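Local coordinates for protein N6 adenine specific DNA methylase (Encephalitozoon cuniculi, PDB 3Q87) that is the S-adenosylmethionine-binding catalytic subunit of the Mtq2-Trm112 complex, which methylates the translation termination factor eRF1, at residues B[2-5]-B[9-12]; B[82-87]-B[104-109]. One frame throughout, in Å; residues are numbered along the deposited sequence.

Contact 1: B[2-5]-B[9-12]; sequences DWYE and DTYT. With SAM (S-adenosylmethionine), chain D.
Tyr4 reaches across to Asp9 through one short polar contact. Tyr4 OH donates a hydrogen bond to Asp9 OD2 at 2.5 Å. The hydroxyl meets OD2 on its syn side, 25° out of the carboxylate plane. Ring and carboxylate planes are 64° apart, and the two side chains reach toward each other, each from its own segment. Asp9 CG sits between its backbone N and carbonyl carbon (chi1 56°), which turns the carboxylate toward Tyr4. OD2 is gripped further: Tyr88 OH hydrogen-bonds to it, and Asn85 ND2 does so weakly. These bonds help position the carboxylate that receives the Tyr4 hydroxyl.

The one apolar contact, Thr10 CG2 near the edge of the Tyr4 ring, is doubtful, because that methyl is modelled too close to the ligand.

The ligand fills one face of the ring. The methyl carbon CE of S-adenosylmethionine stands 3.5 Å above the plane, over the ring centre. Its sulfur SD is closest to Tyr4 CG, at 3.4 Å. A cationic sulfonium lying over an aromatic face is consistent with cation-pi attraction. The ring covers the sulfonium end of the ligand.

Tyr4 O also accepts a hydrogen bond from Ser33 OG. The 2-5 segment is a loop before helix 8-20, and Asp9 and Thr12 of that helix rest on Val156 of strand 155-162 and Leu122 of strand 118-124.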
# COMPACT_ATOMS: atom_id res chain seq x y z
N ASP B 2 10.46 -13.34 14.34
CA ASP B 2 9.90 -12.02 14.62
C ASP B 2 9.19 -11.48 13.38
O ASP B 2 8.23 -10.72 13.49
CB ASP B 2 11.00 -11.06 15.06
CG ASP B 2 11.47 -11.30 16.49
OD1 ASP B 2 12.69 -11.25 16.74
OD2 ASP B 2 10.61 -11.56 17.36
N TRP B 3 9.67 -11.86 12.21
CA TRP B 3 9.03 -11.47 10.96
C TRP B 3 9.39 -12.48 9.87
O TRP B 3 10.33 -13.25 10.02
CB TRP B 3 9.41 -10.05 10.55
CG TRP B 3 10.90 -9.86 10.27
CD1 TRP B 3 11.60 -10.34 9.20
CD2 TRP B 3 11.84 -9.12 11.06
NE1 TRP B 3 12.92 -9.96 9.28
CE2 TRP B 3 13.09 -9.21 10.42
CE3 TRP B 3 11.75 -8.40 12.25
CZ2 TRP B 3 14.24 -8.61 10.93
CZ3 TRP B 3 12.88 -7.80 12.75
CH2 TRP B 3 14.11 -7.90 12.10
N TYR B 4 8.63 -12.49 8.79
CA TYR B 4 8.88 -13.43 7.71
C TYR B 4 10.10 -13.00 6.90
O TYR B 4 10.15 -11.87 6.42
CB TYR B 4 7.66 -13.53 6.80
CG TYR B 4 7.69 -14.73 5.89
CD1 TYR B 4 7.21 -15.97 6.32
CD2 TYR B 4 8.20 -14.64 4.60
CE1 TYR B 4 7.24 -17.07 5.50
CE2 TYR B 4 8.23 -15.75 3.76
CZ TYR B 4 7.75 -16.97 4.22
OH TYR B 4 7.75 -18.09 3.41
N GLU B 5 11.06 -13.90 6.73
CA GLU B 5 12.30 -13.56 6.04
C GLU B 5 12.25 -14.05 4.60
O GLU B 5 11.54 -15.01 4.31
CB GLU B 5 13.48 -14.19 6.79
CG GLU B 5 13.65 -13.67 8.19
CD GLU B 5 14.56 -14.54 9.04
OE1 GLU B 5 15.28 -15.41 8.48
OE2 GLU B 5 14.56 -14.37 10.28
N ASP B 9 10.13 -19.01 -1.85
CA ASP B 9 8.82 -18.55 -2.25
C ASP B 9 8.87 -17.08 -2.67
O ASP B 9 8.41 -16.73 -3.76
CB ASP B 9 7.75 -18.80 -1.17
CG ASP B 9 8.09 -18.18 0.19
OD1 ASP B 9 9.27 -17.93 0.51
OD2 ASP B 9 7.14 -17.97 0.97
N THR B 10 9.45 -16.22 -1.84
CA THR B 10 9.52 -14.80 -2.20
C THR B 10 10.30 -14.63 -3.51
O THR B 10 9.89 -13.88 -4.38
CB THR B 10 10.11 -13.89 -1.08
OG1 THR B 10 11.38 -13.37 -1.49
CG2 THR B 10 10.27 -14.62 0.22
N TYR B 11 11.41 -15.34 -3.67
CA TYR B 11 12.20 -15.17 -4.89
C TYR B 11 11.51 -15.64 -6.18
O TYR B 11 11.80 -15.13 -7.25
CB TYR B 11 13.59 -15.78 -4.72
CG TYR B 11 14.40 -15.03 -3.68
CD1 TYR B 11 14.64 -13.67 -3.83
CD2 TYR B 11 14.89 -15.67 -2.55
CE1 TYR B 11 15.38 -12.97 -2.89
CE2 TYR B 11 15.61 -14.97 -1.60
CZ TYR B 11 15.85 -13.62 -1.78
OH TYR B 11 16.58 -12.91 -0.84
N THR B 12 10.60 -16.60 -6.08
CA THR B 12 9.84 -16.97 -7.27
C THR B 12 8.83 -15.87 -7.64
O THR B 12 8.60 -15.60 -8.82
CB THR B 12 9.13 -18.35 -7.15
OG1 THR B 12 7.85 -18.18 -6.55
CG2 THR B 12 9.95 -19.31 -6.31
N SAM D . 6.54 -10.11 1.22
CA SAM D . 7.34 -10.96 2.10
C SAM D . 8.10 -11.99 1.25
O SAM D . 9.13 -12.54 1.65
OXT SAM D . 7.71 -12.30 0.13
CB SAM D . 6.55 -11.62 3.27
CG SAM D . 5.50 -12.73 3.02
SD SAM D . 4.81 -13.61 4.49
CE SAM D . 4.48 -15.26 3.84
C5' SAM D . 3.12 -12.96 4.62
C4' SAM D . 3.18 -11.55 5.18
O4' SAM D . 1.86 -11.04 5.34
C3' SAM D . 3.84 -11.48 6.55
O3' SAM D . 4.78 -10.43 6.54
C2' SAM D . 2.71 -11.16 7.51
O2' SAM D . 3.10 -10.35 8.60
C1' SAM D . 1.76 -10.41 6.60
N9 SAM D . 0.37 -10.51 7.00
C8 SAM D . -0.28 -11.53 7.66
N7 SAM D . -1.57 -11.17 7.80
C5 SAM D . -1.74 -9.95 7.22
C6 SAM D . -2.83 -9.11 7.06
N6 SAM D . -4.02 -9.48 7.52
N1 SAM D . -2.69 -7.90 6.41
C2 SAM D . -1.46 -7.50 5.91
N3 SAM D . -0.37 -8.34 6.08
C4 SAM D . -0.52 -9.53 6.72

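Contact 2: B[82-87]-B[104-109]; sequences VVFNPP and REVIDR. With SAM (S-adenosylmethionine), chain D.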
# COMPACT_ATOMS: atom_id res chain seq x y z
N VAL B 82 -1.60 -4.71 -7.05
CA VAL B 82 -1.34 -5.27 -5.74
C VAL B 82 -0.49 -6.54 -5.87
O VAL B 82 -0.79 -7.41 -6.69
CB VAL B 82 -2.67 -5.62 -5.03
CG1 VAL B 82 -2.40 -6.40 -3.74
CG2 VAL B 82 -3.49 -4.35 -4.73
N VAL B 83 0.57 -6.63 -5.09
CA VAL B 83 1.41 -7.83 -5.04
C VAL B 83 1.32 -8.39 -3.62
O VAL B 83 1.46 -7.65 -2.65
CB VAL B 83 2.89 -7.48 -5.32
CG1 VAL B 83 3.75 -8.73 -5.22
CG2 VAL B 83 3.03 -6.79 -6.68
N PHE B 84 1.12 -9.69 -3.51
CA PHE B 84 0.85 -10.30 -2.20
C PHE B 84 1.42 -11.70 -2.09
O PHE B 84 0.92 -12.63 -2.71
CB PHE B 84 -0.67 -10.35 -1.98
CG PHE B 84 -1.07 -10.67 -0.57
CD1 PHE B 84 -0.19 -10.51 0.49
CD2 PHE B 84 -2.37 -11.09 -0.29
CE1 PHE B 84 -0.58 -10.79 1.78
CE2 PHE B 84 -2.78 -11.35 1.01
CZ PHE B 84 -1.89 -11.21 2.04
N ASN B 85 2.47 -11.86 -1.29
CA ASN B 85 2.85 -13.18 -0.81
C ASN B 85 2.16 -13.35 0.54
O ASN B 85 2.58 -12.77 1.53
CB ASN B 85 4.37 -13.30 -0.69
CG ASN B 85 4.81 -14.70 -0.28
OD1 ASN B 85 4.00 -15.62 -0.17
ND2 ASN B 85 6.10 -14.87 -0.05
N PRO B 86 1.05 -14.11 0.57
CA PRO B 86 0.17 -14.12 1.75
C PRO B 86 0.58 -15.17 2.79
O PRO B 86 1.38 -16.04 2.47
CB PRO B 86 -1.18 -14.49 1.14
CG PRO B 86 -0.82 -15.43 0.02
CD PRO B 86 0.55 -14.99 -0.50
N PRO B 87 0.04 -15.06 4.02
CA PRO B 87 0.19 -16.15 5.00
C PRO B 87 -0.57 -17.35 4.45
O PRO B 87 -1.78 -17.28 4.35
CB PRO B 87 -0.57 -15.66 6.23
CG PRO B 87 -1.05 -14.28 5.92
CD PRO B 87 -0.86 -13.99 4.48
N ARG B 104 -6.00 -21.02 3.66
CA ARG B 104 -6.72 -20.17 2.71
C ARG B 104 -7.50 -19.00 3.31
O ARG B 104 -8.06 -18.17 2.58
CB ARG B 104 -7.69 -21.02 1.90
CG ARG B 104 -7.05 -21.74 0.73
CD ARG B 104 -7.23 -20.92 -0.52
NE ARG B 104 -8.64 -20.66 -0.73
CZ ARG B 104 -9.49 -21.53 -1.27
NH1 ARG B 104 -9.07 -22.72 -1.68
NH2 ARG B 104 -10.77 -21.20 -1.41
N GLU B 105 -7.54 -18.92 4.63
CA GLU B 105 -8.38 -17.91 5.27
C GLU B 105 -8.02 -16.46 4.93
O GLU B 105 -8.91 -15.64 4.72
CB GLU B 105 -8.45 -18.15 6.78
CG GLU B 105 -9.11 -19.50 7.11
CD GLU B 105 -9.46 -19.66 8.58
OE1 GLU B 105 -9.69 -18.64 9.27
OE2 GLU B 105 -9.52 -20.82 9.06
N VAL B 106 -6.73 -16.14 4.87
CA VAL B 106 -6.34 -14.77 4.53
C VAL B 106 -6.47 -14.56 3.03
O VAL B 106 -6.97 -13.53 2.57
CB VAL B 106 -4.92 -14.40 5.04
CG1 VAL B 106 -4.63 -12.92 4.77
CG2 VAL B 106 -4.80 -14.68 6.52
N ILE B 107 -6.02 -15.55 2.26
CA ILE B 107 -6.15 -15.50 0.81
C ILE B 107 -7.60 -15.21 0.41
O ILE B 107 -7.85 -14.34 -0.43
CB ILE B 107 -5.71 -16.83 0.18
CG1 ILE B 107 -4.19 -16.97 0.25
CG2 ILE B 107 -6.21 -16.94 -1.28
CD1 ILE B 107 -3.70 -18.42 0.19
N ASP B 108 -8.53 -15.93 1.01
CA ASP B 108 -9.95 -15.82 0.69
C ASP B 108 -10.48 -14.45 1.09
O ASP B 108 -11.29 -13.87 0.38
CB ASP B 108 -10.76 -16.92 1.40
CG ASP B 108 -10.58 -18.29 0.74
OD1 ASP B 108 -9.97 -18.35 -0.35
OD2 ASP B 108 -11.07 -19.30 1.31
N ARG B 109 -10.02 -13.94 2.23
CA ARG B 109 -10.40 -12.59 2.64
C ARG B 109 -9.89 -11.56 1.65
O ARG B 109 -10.59 -10.59 1.32
CB ARG B 109 -9.90 -12.28 4.05
CG ARG B 109 -10.79 -12.85 5.13
CD ARG B 109 -10.27 -12.61 6.54
NE ARG B 109 -9.92 -11.22 6.81
CZ ARG B 109 -8.76 -10.83 7.32
NH1 ARG B 109 -7.84 -11.74 7.64
NH2 ARG B 109 -8.51 -9.55 7.55
N SAM D . 6.54 -10.11 1.22
CA SAM D . 7.34 -10.96 2.10
C SAM D . 8.10 -11.99 1.25
O SAM D . 9.13 -12.54 1.65
OXT SAM D . 7.71 -12.30 0.13
CB SAM D . 6.55 -11.62 3.27
CG SAM D . 5.50 -12.73 3.02
SD SAM D . 4.81 -13.61 4.49
CE SAM D . 4.48 -15.26 3.84
C5' SAM D . 3.12 -12.96 4.62
C4' SAM D . 3.18 -11.55 5.18
O4' SAM D . 1.86 -11.04 5.34
C3' SAM D . 3.84 -11.48 6.55
O3' SAM D . 4.78 -10.43 6.54
C2' SAM D . 2.71 -11.16 7.51
O2' SAM D . 3.10 -10.35 8.60
C1' SAM D . 1.76 -10.41 6.60
N9 SAM D . 0.37 -10.51 7.00
C8 SAM D . -0.28 -11.53 7.66
N7 SAM D . -1.57 -11.17 7.80
C5 SAM D . -1.74 -9.95 7.22
C6 SAM D . -2.83 -9.11 7.06
N6 SAM D . -4.02 -9.48 7.52
N1 SAM D . -2.69 -7.90 6.41
C2 SAM D . -1.46 -7.50 5.91
N3 SAM D . -0.37 -8.34 6.08
C4 SAM D . -0.52 -9.53 6.72
O HOH W 1 -4.42 -17.62 3.79
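Val106 packs on Pro87 and Phe84 within a beta-alpha-beta unit of the Rossmann-like methyltransferase fold. Strand 81-84 leads into the Asn-Pro-Pro-Tyr motif of this family, and after a long loop comes helix 105-113. Val106 CB lies 4.0 Å from Pro87 CG. CG1, anti to the backbone N (chi1 -175°), meets Pro87 CD at 3.9 Å. The same methyl reaches the edge of the Phe84 ring, near its plane, with Phe84 CZ at 4.2 Å. CG2 lies beside the backbone N and touches Pro87 CG. The Val106 and Pro87 side chains are roughly perpendicular.

At the next residue, Ile107 CG1 rests on Pro86 CG at 3.7 Å. Pro86 CB in turn sits over a face of Phe84, offset toward the rim. Pro87 also faces the ligand: its CG is 3.3 Å from C8 of the adenine of S-adenosylmethionine. Asn85 binds the other end, with ND2 donating to carboxylate oxygen OXT.

On the helix, Arg104 NE makes a salt bridge to Asp108 OD1, and Arg104 NH1 has a second partner in Glu131. A water joins the backbones: it donates to Pro87 O at 2.7 Å and accepts from Ile107 N at 3.0 Å.

How the contacts relate
Contact 2 is buried near the centre of the chain, while contact 1 is only partly buried and farther out. Their centres are 14 Å apart. Contact 1 ties the N-terminal loop to helix 8-20 and depends on a tyrosine-carboxylate bond. Contact 2 ties the end of strand 81-84 to helix 105-113 by apolar packing and a water bridge. Both line the S-adenosylmethionine pocket: contact 1 covers the sulfonium, and contact 2 reaches both the adenine and the carboxylate. They meet directly where the side chain of Asn85 comes up to helix 8-20: a weak hydrogen bond from Asn85 ND2 to Asp9 OD2 joins segment 82-87 to contact 1.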